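Local coordinates for ABC transporter, periplasmic substrate-binding protein (Vibrio cholerae O1 biovar eltor, PDB 1TWY) that probably binds phosphate in the periplasm as the receptor of an ABC-type phosphate uptake system, at residues D43-K48 with A257-E262; A77-T82 with K253-F258; S37-M42 with V58-V63; T99-G104 with K266-Y271; T192-N197 with K211-I216. One frame throughout, in Å; residues are numbered along the deposited sequence.

Interaction 1: D43-K48 with A257-E262; sequences DVLAEK and AFLKSE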
# COMPACT_ATOMS: atom_id res chain seq x y z
N ASP A 43 9.03 10.83 5.62
CA ASP A 43 10.04 11.82 5.33
C ASP A 43 9.53 13.29 5.51
O ASP A 43 10.15 14.14 6.11
CB ASP A 43 10.48 11.66 3.89
CG ASP A 43 11.53 10.56 3.67
OD1 ASP A 43 12.15 10.04 4.65
OD2 ASP A 43 11.60 10.07 2.56
N VAL A 44 8.33 13.52 5.04
CA VAL A 44 7.68 14.82 5.29
C VAL A 44 7.34 15.10 6.75
O VAL A 44 7.57 16.20 7.26
CB VAL A 44 6.40 14.91 4.52
CG1 VAL A 44 5.76 16.30 4.71
CG2 VAL A 44 6.64 14.69 2.99
N LEU A 45 6.84 14.11 7.46
CA LEU A 45 6.46 14.32 8.85
C LEU A 45 7.70 14.63 9.67
O LEU A 45 7.68 15.43 10.58
CB LEU A 45 5.70 13.09 9.38
CG LEU A 45 4.41 12.84 8.64
CD1 LEU A 45 3.84 11.52 9.04
CD2 LEU A 45 3.38 14.01 9.03
N ALA A 46 8.76 13.88 9.41
CA ALA A 46 10.01 14.03 10.14
C ALA A 46 10.58 15.47 9.92
O ALA A 46 10.91 16.17 10.88
CB ALA A 46 11.04 13.01 9.68
N GLU A 47 10.68 15.87 8.66
CA GLU A 47 11.19 17.22 8.35
C GLU A 47 10.34 18.28 9.07
O GLU A 47 10.87 19.20 9.68
CB GLU A 47 11.28 17.44 6.82
CG GLU A 47 11.68 18.86 6.39
CD GLU A 47 12.39 18.90 5.03
OE1 GLU A 47 13.32 18.07 4.77
OE2 GLU A 47 12.01 19.76 4.19
N LYS A 48 9.02 18.12 9.11
CA LYS A 48 8.17 19.00 9.91
C LYS A 48 8.54 18.98 11.40
O LYS A 48 8.62 20.02 12.04
CB LYS A 48 6.68 18.68 9.67
CG LYS A 48 5.61 19.25 10.63
CD LYS A 48 5.38 20.78 10.51
CE LYS A 48 3.92 21.15 10.76
NZ LYS A 48 3.21 21.40 9.45
N ALA A 257 3.51 11.12 19.86
CA ALA A 257 2.49 12.15 19.98
C ALA A 257 2.23 13.08 18.79
O ALA A 257 1.08 13.33 18.39
CB ALA A 257 2.76 13.09 21.26
N PHE A 258 3.30 13.59 18.25
CA PHE A 258 3.21 14.38 17.04
C PHE A 258 2.52 13.62 15.87
O PHE A 258 1.77 14.17 15.10
CB PHE A 258 4.61 14.79 16.61
CG PHE A 258 4.68 15.32 15.22
CD1 PHE A 258 4.21 16.53 14.91
CD2 PHE A 258 5.24 14.50 14.17
CE1 PHE A 258 4.28 17.00 13.63
CE2 PHE A 258 5.32 14.98 12.90
CZ PHE A 258 4.88 16.23 12.61
N LEU A 259 2.80 12.30 15.75
CA LEU A 259 2.24 11.51 14.68
C LEU A 259 0.76 11.38 14.81
O LEU A 259 0.05 11.17 13.86
CB LEU A 259 2.90 10.12 14.53
CG LEU A 259 4.34 10.08 14.11
CD1 LEU A 259 4.86 8.63 14.11
CD2 LEU A 259 4.48 10.71 12.76
N LYS A 260 0.26 11.61 16.02
CA LYS A 260 -1.14 11.55 16.36
C LYS A 260 -1.86 12.90 16.39
O LYS A 260 -3.05 12.97 16.49
CB LYS A 260 -1.21 10.92 17.73
CG LYS A 260 -0.82 9.39 17.74
CD LYS A 260 -1.12 8.76 19.11
CE LYS A 260 -0.51 7.37 19.07
NZ LYS A 260 -0.85 6.57 20.27
N SER A 261 -1.08 13.94 16.14
CA SER A 261 -1.52 15.32 16.20
C SER A 261 -2.22 15.78 14.89
O SER A 261 -2.05 15.25 13.77
CB SER A 261 -0.32 16.21 16.44
OG SER A 261 0.46 16.53 15.29
N GLU A 262 -3.04 16.82 15.01
CA GLU A 262 -3.69 17.33 13.86
C GLU A 262 -2.76 17.81 12.79
O GLU A 262 -3.09 17.70 11.63
CB GLU A 262 -4.54 18.56 14.20
CG GLU A 262 -5.83 18.26 14.93
CD GLU A 262 -5.68 18.40 16.41
OE1 GLU A 262 -4.54 18.34 16.89
OE2 GLU A 262 -6.73 18.65 17.05

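Interaction 2: A77-T82 with K253-F258; sequences ADIAMT and KEFIAF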
# COMPACT_ATOMS: atom_id res chain seq x y z
N ALA A 77 16.14 0.10 16.11
CA ALA A 77 15.20 1.17 15.78
C ALA A 77 14.36 1.53 17.02
O ALA A 77 14.10 0.67 17.82
CB ALA A 77 14.23 0.71 14.65
N ASP A 78 13.93 2.80 17.15
CA ASP A 78 13.03 3.24 18.17
C ASP A 78 11.57 3.02 17.78
O ASP A 78 10.72 2.81 18.65
CB ASP A 78 13.23 4.68 18.44
CG ASP A 78 14.62 4.98 18.93
OD1 ASP A 78 14.96 4.51 20.05
OD2 ASP A 78 15.40 5.65 18.26
N ILE A 79 11.30 3.10 16.46
CA ILE A 79 9.99 2.98 15.90
C ILE A 79 10.03 2.12 14.69
O ILE A 79 10.94 2.30 13.95
CB ILE A 79 9.33 4.40 15.60
CG1 ILE A 79 9.41 5.27 16.87
CG2 ILE A 79 7.89 4.18 15.18
CD1 ILE A 79 9.02 6.73 16.69
N ALA A 80 9.08 1.25 14.41
CA ALA A 80 9.04 0.65 13.10
C ALA A 80 7.79 1.19 12.36
O ALA A 80 6.79 1.60 12.93
CB ALA A 80 9.05 -0.82 13.15
N MSE A 81 7.83 1.07 11.02
CA MSE A 81 6.70 1.43 10.25
C MSE A 81 6.45 0.24 9.26
O MSE A 81 7.41 -0.34 8.74
CB MSE A 81 6.90 2.79 9.54
CG MSE A 81 7.99 2.85 8.68
SE MSE A 81 8.43 4.83 8.27
CE MSE A 81 10.15 4.13 7.76
N THR A 82 5.21 -0.14 9.08
CA THR A 82 4.84 -1.21 8.16
C THR A 82 3.73 -0.75 7.28
O THR A 82 2.99 0.12 7.60
CB THR A 82 4.39 -2.53 8.84
OG1 THR A 82 3.10 -2.39 9.48
CG2 THR A 82 5.39 -3.01 9.88
N LYS A 253 8.47 9.10 22.73
CA LYS A 253 7.08 9.41 23.07
C LYS A 253 6.61 10.75 22.47
O LYS A 253 5.52 10.87 21.95
CB LYS A 253 6.90 9.38 24.60
CG LYS A 253 7.12 7.95 25.13
CD LYS A 253 6.48 7.64 26.52
CE LYS A 253 6.82 8.66 27.60
NZ LYS A 253 7.01 7.97 28.94
N GLU A 254 7.46 11.75 22.48
CA GLU A 254 7.17 13.00 21.86
C GLU A 254 6.96 12.92 20.31
O GLU A 254 6.07 13.57 19.78
CB GLU A 254 8.27 14.00 22.23
CG GLU A 254 7.98 15.42 21.86
CD GLU A 254 8.96 16.43 22.52
OE1 GLU A 254 9.79 16.06 23.40
OE2 GLU A 254 8.90 17.61 22.13
N PHE A 255 7.78 12.14 19.64
CA PHE A 255 7.55 11.97 18.19
C PHE A 255 6.23 11.19 17.93
O PHE A 255 5.42 11.57 17.00
CB PHE A 255 8.73 11.27 17.52
CG PHE A 255 8.64 11.30 16.05
CD1 PHE A 255 8.64 12.50 15.36
CD2 PHE A 255 8.51 10.12 15.32
CE1 PHE A 255 8.53 12.55 14.03
CE2 PHE A 255 8.38 10.15 13.94
CZ PHE A 255 8.41 11.32 13.29
N ILE A 256 5.98 10.16 18.69
CA ILE A 256 4.71 9.41 18.58
C ILE A 256 3.49 10.30 18.80
O ILE A 256 2.53 10.34 17.96
CB ILE A 256 4.70 8.21 19.56
CG1 ILE A 256 5.81 7.21 19.22
CG2 ILE A 256 3.34 7.49 19.55
CD1 ILE A 256 5.47 6.30 18.03
N ALA A 257 3.51 11.12 19.86
CA ALA A 257 2.49 12.15 19.98
C ALA A 257 2.23 13.08 18.79
O ALA A 257 1.08 13.33 18.39
CB ALA A 257 2.76 13.09 21.26
N PHE A 258 3.30 13.59 18.25
CA PHE A 258 3.21 14.38 17.04
C PHE A 258 2.52 13.62 15.87
O PHE A 258 1.77 14.17 15.10
CB PHE A 258 4.61 14.79 16.61
CG PHE A 258 4.68 15.32 15.22
CD1 PHE A 258 4.21 16.53 14.91
CD2 PHE A 258 5.24 14.50 14.17
CE1 PHE A 258 4.28 17.00 13.63
CE2 PHE A 258 5.32 14.98 12.90
CZ PHE A 258 4.88 16.23 12.61

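Interaction 3: S37-M42 with V58-V63; sequences SVARIM and VAVQGV. With PO4 (phosphate ion), chain I.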
# COMPACT_ATOMS: atom_id res chain seq x y z
N SER A 37 6.95 2.21 1.64
CA SER A 37 5.61 2.85 1.38
C SER A 37 5.36 3.99 2.42
O SER A 37 5.07 5.15 2.08
CB SER A 37 4.51 1.81 1.35
OG SER A 37 4.88 0.64 0.49
N VAL A 38 5.51 3.67 3.69
CA VAL A 38 5.31 4.63 4.78
C VAL A 38 6.37 5.65 4.77
O VAL A 38 6.17 6.82 5.12
CB VAL A 38 5.24 3.96 6.10
CG1 VAL A 38 4.85 5.00 7.19
CG2 VAL A 38 4.22 2.94 6.07
N ALA A 39 7.59 5.36 4.32
CA ALA A 39 8.69 6.30 4.42
C ALA A 39 8.44 7.56 3.52
O ALA A 39 8.95 8.58 3.81
CB ALA A 39 9.99 5.66 3.99
N ARG A 40 7.72 7.42 2.45
CA ARG A 40 7.36 8.54 1.51
C ARG A 40 6.68 9.66 2.37
O ARG A 40 7.15 10.78 2.48
CB ARG A 40 6.41 8.01 0.42
CG ARG A 40 7.09 6.93 -0.50
CD ARG A 40 6.37 6.70 -1.85
NE ARG A 40 6.19 8.00 -2.51
CZ ARG A 40 5.03 8.48 -2.94
NH1 ARG A 40 3.89 7.80 -2.80
NH2 ARG A 40 5.01 9.67 -3.52
N ILE A 41 5.71 9.30 3.18
CA ILE A 41 5.06 10.33 4.02
C ILE A 41 5.84 10.61 5.28
O ILE A 41 5.91 11.74 5.72
CB ILE A 41 3.58 9.99 4.27
CG1 ILE A 41 2.80 11.13 4.92
CG2 ILE A 41 3.40 8.70 5.16
CD1 ILE A 41 2.77 12.50 4.05
N MSE A 42 6.57 9.60 5.79
CA MSE A 42 7.33 9.86 7.02
C MSE A 42 8.45 10.85 6.83
O MSE A 42 8.77 11.62 7.72
CB MSE A 42 7.86 8.56 7.70
CG MSE A 42 8.51 8.66 8.99
SE MSE A 42 7.15 9.28 10.32
CE MSE A 42 5.83 7.87 10.18
N VAL A 58 15.52 12.84 13.23
CA VAL A 58 14.73 11.65 12.98
C VAL A 58 15.27 11.00 11.71
O VAL A 58 15.13 11.49 10.60
CB VAL A 58 13.18 11.96 12.90
CG1 VAL A 58 12.35 10.69 12.65
CG2 VAL A 58 12.66 12.53 14.16
N ALA A 59 15.88 9.86 11.89
CA ALA A 59 16.40 9.07 10.80
C ALA A 59 15.31 8.13 10.25
O ALA A 59 14.92 7.19 10.97
CB ALA A 59 17.56 8.26 11.30
N VAL A 60 14.89 8.33 9.01
CA VAL A 60 13.84 7.55 8.43
C VAL A 60 14.55 6.55 7.56
O VAL A 60 15.19 6.92 6.59
CB VAL A 60 12.83 8.42 7.60
CG1 VAL A 60 11.69 7.55 6.99
CG2 VAL A 60 12.26 9.50 8.46
N GLN A 61 14.35 5.28 7.83
CA GLN A 61 15.09 4.24 7.18
C GLN A 61 14.16 3.36 6.41
O GLN A 61 13.50 2.51 6.97
CB GLN A 61 15.83 3.35 8.20
CG GLN A 61 16.82 4.08 9.03
CD GLN A 61 17.66 3.19 9.99
OE1 GLN A 61 18.81 3.57 10.31
NE2 GLN A 61 17.17 2.02 10.35
N GLY A 62 14.19 3.49 5.09
CA GLY A 62 13.28 2.72 4.28
C GLY A 62 13.95 1.43 3.88
O GLY A 62 14.80 1.38 2.92
N VAL A 63 13.62 0.35 4.61
CA VAL A 63 14.21 -0.99 4.41
C VAL A 63 13.18 -2.08 4.23
O VAL A 63 13.57 -3.30 4.25
CB VAL A 63 15.10 -1.38 5.59
CG1 VAL A 63 16.36 -0.54 5.53
CG2 VAL A 63 14.40 -1.19 6.95
P PO4 I . 7.19 -1.96 2.05
O1 PO4 I . 6.13 -0.85 2.20
O2 PO4 I . 6.82 -2.80 0.70
O3 PO4 I . 8.64 -1.38 1.91
O4 PO4 I . 7.18 -3.02 3.13

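Interaction 4: T99-G104 with K266-Y271; sequences TLAFDG and KLIVEY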
# COMPACT_ATOMS: atom_id res chain seq x y z
N THR A 99 -2.56 2.79 13.87
CA THR A 99 -2.71 2.98 12.42
C THR A 99 -2.53 4.43 12.10
O THR A 99 -3.36 5.27 12.53
CB THR A 99 -4.08 2.47 11.92
OG1 THR A 99 -4.21 1.10 12.20
CG2 THR A 99 -4.23 2.63 10.38
N LEU A 100 -1.48 4.77 11.37
CA LEU A 100 -1.25 6.11 10.96
C LEU A 100 -2.21 6.58 9.87
O LEU A 100 -2.64 7.75 9.85
CB LEU A 100 0.18 6.34 10.43
CG LEU A 100 0.72 7.68 10.04
CD1 LEU A 100 1.06 8.52 11.27
CD2 LEU A 100 1.95 7.54 9.19
N ALA A 101 -2.49 5.69 8.93
CA ALA A 101 -3.33 5.99 7.77
C ALA A 101 -3.66 4.76 7.02
O ALA A 101 -3.10 3.72 7.29
CB ALA A 101 -2.66 6.99 6.88
N PHE A 102 -4.57 4.84 6.05
CA PHE A 102 -4.78 3.78 5.08
C PHE A 102 -4.37 4.30 3.75
O PHE A 102 -4.35 5.48 3.48
CB PHE A 102 -6.22 3.33 5.04
CG PHE A 102 -6.61 2.49 6.25
CD1 PHE A 102 -6.18 1.19 6.37
CD2 PHE A 102 -7.45 2.99 7.22
CE1 PHE A 102 -6.52 0.42 7.46
CE2 PHE A 102 -7.78 2.23 8.32
CZ PHE A 102 -7.31 0.94 8.42
N ASP A 103 -3.91 3.39 2.89
CA ASP A 103 -3.52 3.78 1.54
C ASP A 103 -4.26 2.88 0.58
O ASP A 103 -4.40 1.72 0.81
CB ASP A 103 -1.99 3.64 1.42
CG ASP A 103 -1.46 3.88 0.06
OD1 ASP A 103 -1.85 4.87 -0.61
OD2 ASP A 103 -0.69 3.01 -0.44
N GLY A 104 -4.91 3.39 -0.40
CA GLY A 104 -5.81 2.56 -1.19
C GLY A 104 -5.21 2.29 -2.60
O GLY A 104 -4.26 2.99 -3.04
N LYS A 266 -3.16 16.47 9.01
CA LYS A 266 -3.45 17.43 7.96
C LYS A 266 -2.47 17.04 6.76
O LYS A 266 -2.91 17.00 5.59
CB LYS A 266 -3.33 18.86 8.54
CG LYS A 266 -3.43 19.97 7.52
CD LYS A 266 -2.11 20.22 6.76
CE LYS A 266 -2.20 21.49 5.85
NZ LYS A 266 -1.00 21.73 4.97
N LEU A 267 -1.21 16.84 7.18
CA LEU A 267 -0.17 16.53 6.16
C LEU A 267 -0.45 15.19 5.54
O LEU A 267 -0.45 15.02 4.27
CB LEU A 267 1.19 16.52 6.74
CG LEU A 267 1.76 17.90 6.98
CD1 LEU A 267 2.96 17.84 7.85
CD2 LEU A 267 2.24 18.56 5.70
N ILE A 268 -0.78 14.22 6.36
CA ILE A 268 -1.12 12.85 5.86
C ILE A 268 -2.25 12.87 4.82
O ILE A 268 -2.11 12.30 3.74
CB ILE A 268 -1.36 11.89 7.01
CG1 ILE A 268 -0.11 11.79 7.86
CG2 ILE A 268 -1.84 10.50 6.52
CD1 ILE A 268 -0.30 11.30 9.25
N VAL A 269 -3.38 13.55 5.14
CA VAL A 269 -4.54 13.70 4.31
C VAL A 269 -4.21 14.43 2.99
O VAL A 269 -4.70 14.07 1.91
CB VAL A 269 -5.68 14.33 5.14
CG1 VAL A 269 -6.82 14.76 4.27
CG2 VAL A 269 -6.09 13.29 6.11
N GLU A 270 -3.45 15.49 3.12
CA GLU A 270 -3.17 16.27 1.97
C GLU A 270 -2.37 15.53 0.95
O GLU A 270 -2.52 15.81 -0.25
CB GLU A 270 -2.56 17.64 2.28
CG GLU A 270 -1.13 17.80 2.59
CD GLU A 270 -0.79 19.30 2.66
OE1 GLU A 270 -1.10 20.05 1.65
OE2 GLU A 270 -0.09 19.67 3.69
N TYR A 271 -1.55 14.59 1.40
CA TYR A 271 -0.82 13.70 0.43
C TYR A 271 -1.61 12.52 -0.13
O TYR A 271 -1.10 11.69 -0.94
CB TYR A 271 0.51 13.31 1.02
CG TYR A 271 1.61 14.39 0.98
CD1 TYR A 271 1.66 15.46 1.86
CD2 TYR A 271 2.58 14.37 -0.03
CE1 TYR A 271 2.65 16.43 1.78
CE2 TYR A 271 3.55 15.29 -0.10
CZ TYR A 271 3.62 16.32 0.81
OH TYR A 271 4.56 17.30 0.74

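Interaction 5: T192-N197 with K211-I216; sequences TLVNHN and KSVKAI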
# COMPACT_ATOMS: atom_id res chain seq x y z
N THR A 192 -0.58 5.40 -18.59
CA THR A 192 -0.34 5.57 -20.02
C THR A 192 -0.59 4.26 -20.75
O THR A 192 -1.22 4.27 -21.83
CB THR A 192 1.06 6.11 -20.24
OG1 THR A 192 1.12 7.38 -19.53
CG2 THR A 192 1.29 6.38 -21.67
N LEU A 193 -0.11 3.16 -20.21
CA LEU A 193 -0.35 1.85 -20.85
C LEU A 193 -1.78 1.51 -20.95
O LEU A 193 -2.32 1.15 -22.03
CB LEU A 193 0.50 0.75 -20.20
CG LEU A 193 0.65 -0.52 -20.99
CD1 LEU A 193 1.49 -0.36 -22.26
CD2 LEU A 193 1.23 -1.58 -20.13
N VAL A 194 -2.53 1.66 -19.85
CA VAL A 194 -3.95 1.39 -19.82
C VAL A 194 -4.68 2.29 -20.81
O VAL A 194 -5.58 1.91 -21.51
CB VAL A 194 -4.52 1.36 -18.39
CG1 VAL A 194 -6.01 1.30 -18.33
CG2 VAL A 194 -3.98 0.21 -17.61
N ASN A 195 -4.37 3.62 -20.76
CA ASN A 195 -4.96 4.63 -21.64
C ASN A 195 -4.87 4.37 -23.12
O ASN A 195 -5.72 4.67 -23.87
CB ASN A 195 -4.34 6.01 -21.30
CG ASN A 195 -4.79 7.06 -22.24
OD1 ASN A 195 -4.19 7.25 -23.25
ND2 ASN A 195 -5.88 7.75 -21.91
N HIS A 196 -3.84 3.65 -23.48
CA HIS A 196 -3.54 3.34 -24.88
C HIS A 196 -3.86 1.93 -25.35
O HIS A 196 -3.65 1.65 -26.53
CB HIS A 196 -2.08 3.63 -25.15
CG HIS A 196 -1.78 5.04 -25.41
ND1 HIS A 196 -0.61 5.63 -25.02
CD2 HIS A 196 -2.47 6.01 -26.05
CE1 HIS A 196 -0.58 6.89 -25.41
NE2 HIS A 196 -1.68 7.14 -26.06
N ASN A 197 -4.42 1.11 -24.45
CA ASN A 197 -4.73 -0.28 -24.76
C ASN A 197 -6.04 -0.66 -24.20
O ASN A 197 -6.17 -0.94 -23.02
CB ASN A 197 -3.56 -1.20 -24.32
CG ASN A 197 -2.30 -0.89 -24.98
OD1 ASN A 197 -2.08 -1.38 -26.11
ND2 ASN A 197 -1.44 -0.06 -24.34
N LYS A 211 -8.27 11.27 -15.12
CA LYS A 211 -9.25 10.98 -16.16
C LYS A 211 -8.73 10.21 -17.35
O LYS A 211 -9.55 9.94 -18.22
CB LYS A 211 -9.92 12.27 -16.66
CG LYS A 211 -10.77 12.90 -15.49
CD LYS A 211 -11.71 14.09 -16.03
CE LYS A 211 -11.97 15.24 -15.00
NZ LYS A 211 -12.58 16.50 -15.63
N SER A 212 -7.44 9.87 -17.31
CA SER A 212 -6.89 9.14 -18.50
C SER A 212 -7.28 7.64 -18.47
O SER A 212 -7.06 6.96 -19.43
CB SER A 212 -5.37 9.19 -18.56
OG SER A 212 -4.72 8.63 -17.44
N VAL A 213 -7.75 7.19 -17.34
CA VAL A 213 -8.11 5.78 -17.08
C VAL A 213 -9.47 5.73 -16.36
O VAL A 213 -9.92 6.76 -15.84
CB VAL A 213 -7.10 5.01 -16.19
CG1 VAL A 213 -5.77 4.96 -16.81
CG2 VAL A 213 -6.98 5.61 -14.87
N LYS A 214 -10.10 4.56 -16.38
CA LYS A 214 -11.37 4.36 -15.67
C LYS A 214 -11.07 3.46 -14.43
O LYS A 214 -10.71 2.28 -14.62
CB LYS A 214 -12.41 3.67 -16.62
CG LYS A 214 -13.80 3.63 -16.00
CD LYS A 214 -14.89 3.50 -16.99
CE LYS A 214 -14.86 2.14 -17.51
NZ LYS A 214 -16.34 1.60 -17.86
N ALA A 215 -11.24 3.97 -13.24
CA ALA A 215 -11.13 3.22 -12.05
C ALA A 215 -12.45 2.51 -11.83
O ALA A 215 -13.49 3.13 -11.96
CB ALA A 215 -10.93 4.20 -10.87
N ILE A 216 -12.44 1.22 -11.61
CA ILE A 216 -13.69 0.46 -11.47
C ILE A 216 -13.97 0.07 -10.03
O ILE A 216 -13.15 0.25 -9.11
CB ILE A 216 -13.69 -0.75 -12.36
CG1 ILE A 216 -12.58 -1.68 -11.98
CG2 ILE A 216 -13.61 -0.27 -13.80
CD1 ILE A 216 -12.66 -3.06 -12.79

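Interaction 1: D43-K48 with A257-E262
Helix 36-52 packs on helix 250-260 where L45 and K48 meet F258 and L259. The F258 ring does most of the touching. Its CG stands anti to the backbone N (chi1 166°), which sends the ring out to the other helix. There F258 CE2 comes within 3.3 Å of the backbone O of L45. The same CE2 lies 4.0 Å from L45 CB. K48 runs across F258 at about a right angle, with K48 CG 3.7 Å from F258 CZ. The lysine chain then bends, and its amine end leads away from the ring. Next to the ring, L45 CD1 rests 3.9 Å from L259 CD2. Both helices belong to one lobe of a periplasmic binding protein fold. Helix 262-270 also packs here, for L45 touches A264, L267 and I268. S261 lies at the turn into that helix. S261 OG gives a 2.7 Å hydrogen bond to F258 O, in the carbonyl plane and on a lone pair. F258 O also accepts from S261 N at 3.0 Å. S261 sits at the N-cap of helix 262-270, where its OG takes a weak bond from A264 N.

Interaction 2: A77-T82 with K253-F258
I79 of strand 79-82 reaches F255 and I256 of helix 250-260 with the end of its side chain. The contact is apolar, and one methyl, I79 CD1, carries all of it. I79 CG1 lies anti to the carbonyl carbon, and chi2 of 171° keeps the chain extended. CD1 is thereby pushed well out from the strand. It arrives at the edge of the F255 ring, in the ring plane, 3.7 Å from F255 CD2. The isoleucine meets this phenylalanine at a slant. Against I256 the arrangement differs. The two isoleucines slide past each other in opposite directions, with I79 CD1 3.8 Å from I256 CD1. I256 CG1 lies 4.1 Å from I79 CD1 as well; the bend at chi2 (-79°) sets where I256 CD1 goes. F255 and I256 thus receive the methyl from two neighbouring positions on the helix. Strand 79-82 sits between strands 29-34 and 236-243 in the sheet. I79 touches I32 and I241 on them, F255 touches I30, and I256 touches I241 and H243. Y49 of helix 36-52 meets F255 edge-to-face, while A80 and T82 touch helix 65-73.

Interaction 3: S37-M42 with V58-V63
V60 of strand 57-62 points its two methyls at A39 and M42 of helix 36-52. The pair belongs to a beta-alpha-beta unit in which the helix links the parallel strands 29-34 and 57-62. Helix 37-42 and strand 58-62 run roughly antiparallel (154°), their axes approaching to 8.1 Å. V60 CG1 is anti to the backbone N. It lies 3.9 Å from A39 CB and equally close to M42 CG. V60 CG2 turns beside the backbone N and also packs on M42 CG, at 3.9 Å. M42 is a selenomethionine. Its CG is anti to the backbone N (chi1 -174°), which brings CG to the valine. The chain then bends at chi2 and carries the selenium end away from the strand; the M42 side chain also touches M81. Further along, G62 CA comes within 4.4 Å of A39 CB. At its start the same helix meets a phosphate ion, probably from the crystallisation liquor. S35, T36, S65 and S83 also bond it through their hydroxyls, as would suit a phosphate receptor. The S37 amide N bonds phosphate O1 at 3.2 Å (N-H...O angle 155°), and S37 OG gives a shorter bond to the same O1, at 2.6 Å.

Interaction 4: T99-G104 with K266-Y271
I268 has CG2 anti to its backbone nitrogen and CG1 anti to its carbonyl carbon (chi1 -60°), and this forks its side chain over L100 and A101. L100 answers with CG placed opposite the nitrogen (chi1 -175°), which swings its branch tip over to the helix. One arm of the fork, I268 CD1, lies 3.7 Å from L100 CD1 and 3.8 Å from L100 CG. The leucine and isoleucine pass each other at a slant. The other arm, I268 CG2, rests 3.6 Å from A101 CB. L100 and A101 both face F239 of strand 236-243, which makes a classic beta bulge. The bulge probably helps two successive strand residues to meet one side chain. Strand 96-109 is long and pairs with strands 200-205, 214-218 and 236-243. Helix 262-270 covers it at the bulge. L100 also touches M42 and I241, while I268 touches Y273 and M275. On the helix itself, K266 NZ reaches E270 OE2 from above the carboxylate plane in a 2.6 Å salt bridge. Both of these residues are exposed. Across the contact itself only carbon meets carbon, and the three touching residues are buried. The helix is therefore seated on the strand by shape and apolar burial, while K266 and E270 pair in an exposed position.

Interaction 5: T192-N197 with K211-I216
N195, S212 and V213 give up most of the surface buried here, with V194 adding a smaller share. N195 CG is anti to the backbone N (chi1 174°), which carries the amide across from the helix. N195 ND2 gives a hydrogen bond of 2.9 Å to S212 O, nearly straight at 171°. The bond lies in the carbonyl plane, on a lone pair of S212 O. It is also in the plane of the N195 amide. N195 ND2 also sits 3.7 Å from S212 CB. The hydroxyl of S212 is engaged elsewhere: OG bonds D210 OD1. V213 makes the apolar half of the contact. V213 CG1 packs 4.0 Å from V194 CG1 and 4.1 Å from V194 CB, and the two valines cross at about a right angle. The contact ties the last turns of helix 187-196 to S212 and V213, beside strand 214-218. That strand runs antiparallel to strand 96-109, with K214 bonded to V109 and I216 to I107 through the backbone. V213 also touches V108 of strand 96-109, and both S212 and V213 touch K191. N197 folds back on the helix: its ND2 bonds L193 O at 2.8 Å. L193 O also accepts from H196 N at 3.3 Å. N195 OD1 lies 3.5 Å above one face of the H196 ring, toward its rim.

Interactions 1 to 4 lie close together, with centres 10 to 16 Å apart. Interactions 1 and 3 share helix 36-52, and L259 CD2 touches M42 SE at 3.9 Å. Interactions 1 and 2 share helix 250-260. M81 SE lies 3.8 Å from M42 CB, joining interactions 2 and 3. I41 CD1 meets Y271 CG at 3.8 Å, joining interactions 3 and 4. The phosphate lies beside interaction 3; R237 bonds S37 there and D103 of interaction 4, so it links that strand to the site. Interaction 5 stands apart, its centre 34 Å from that of interaction 1. It shares the sheet with interaction 4, through neighbouring strands 96-109 and 214-218.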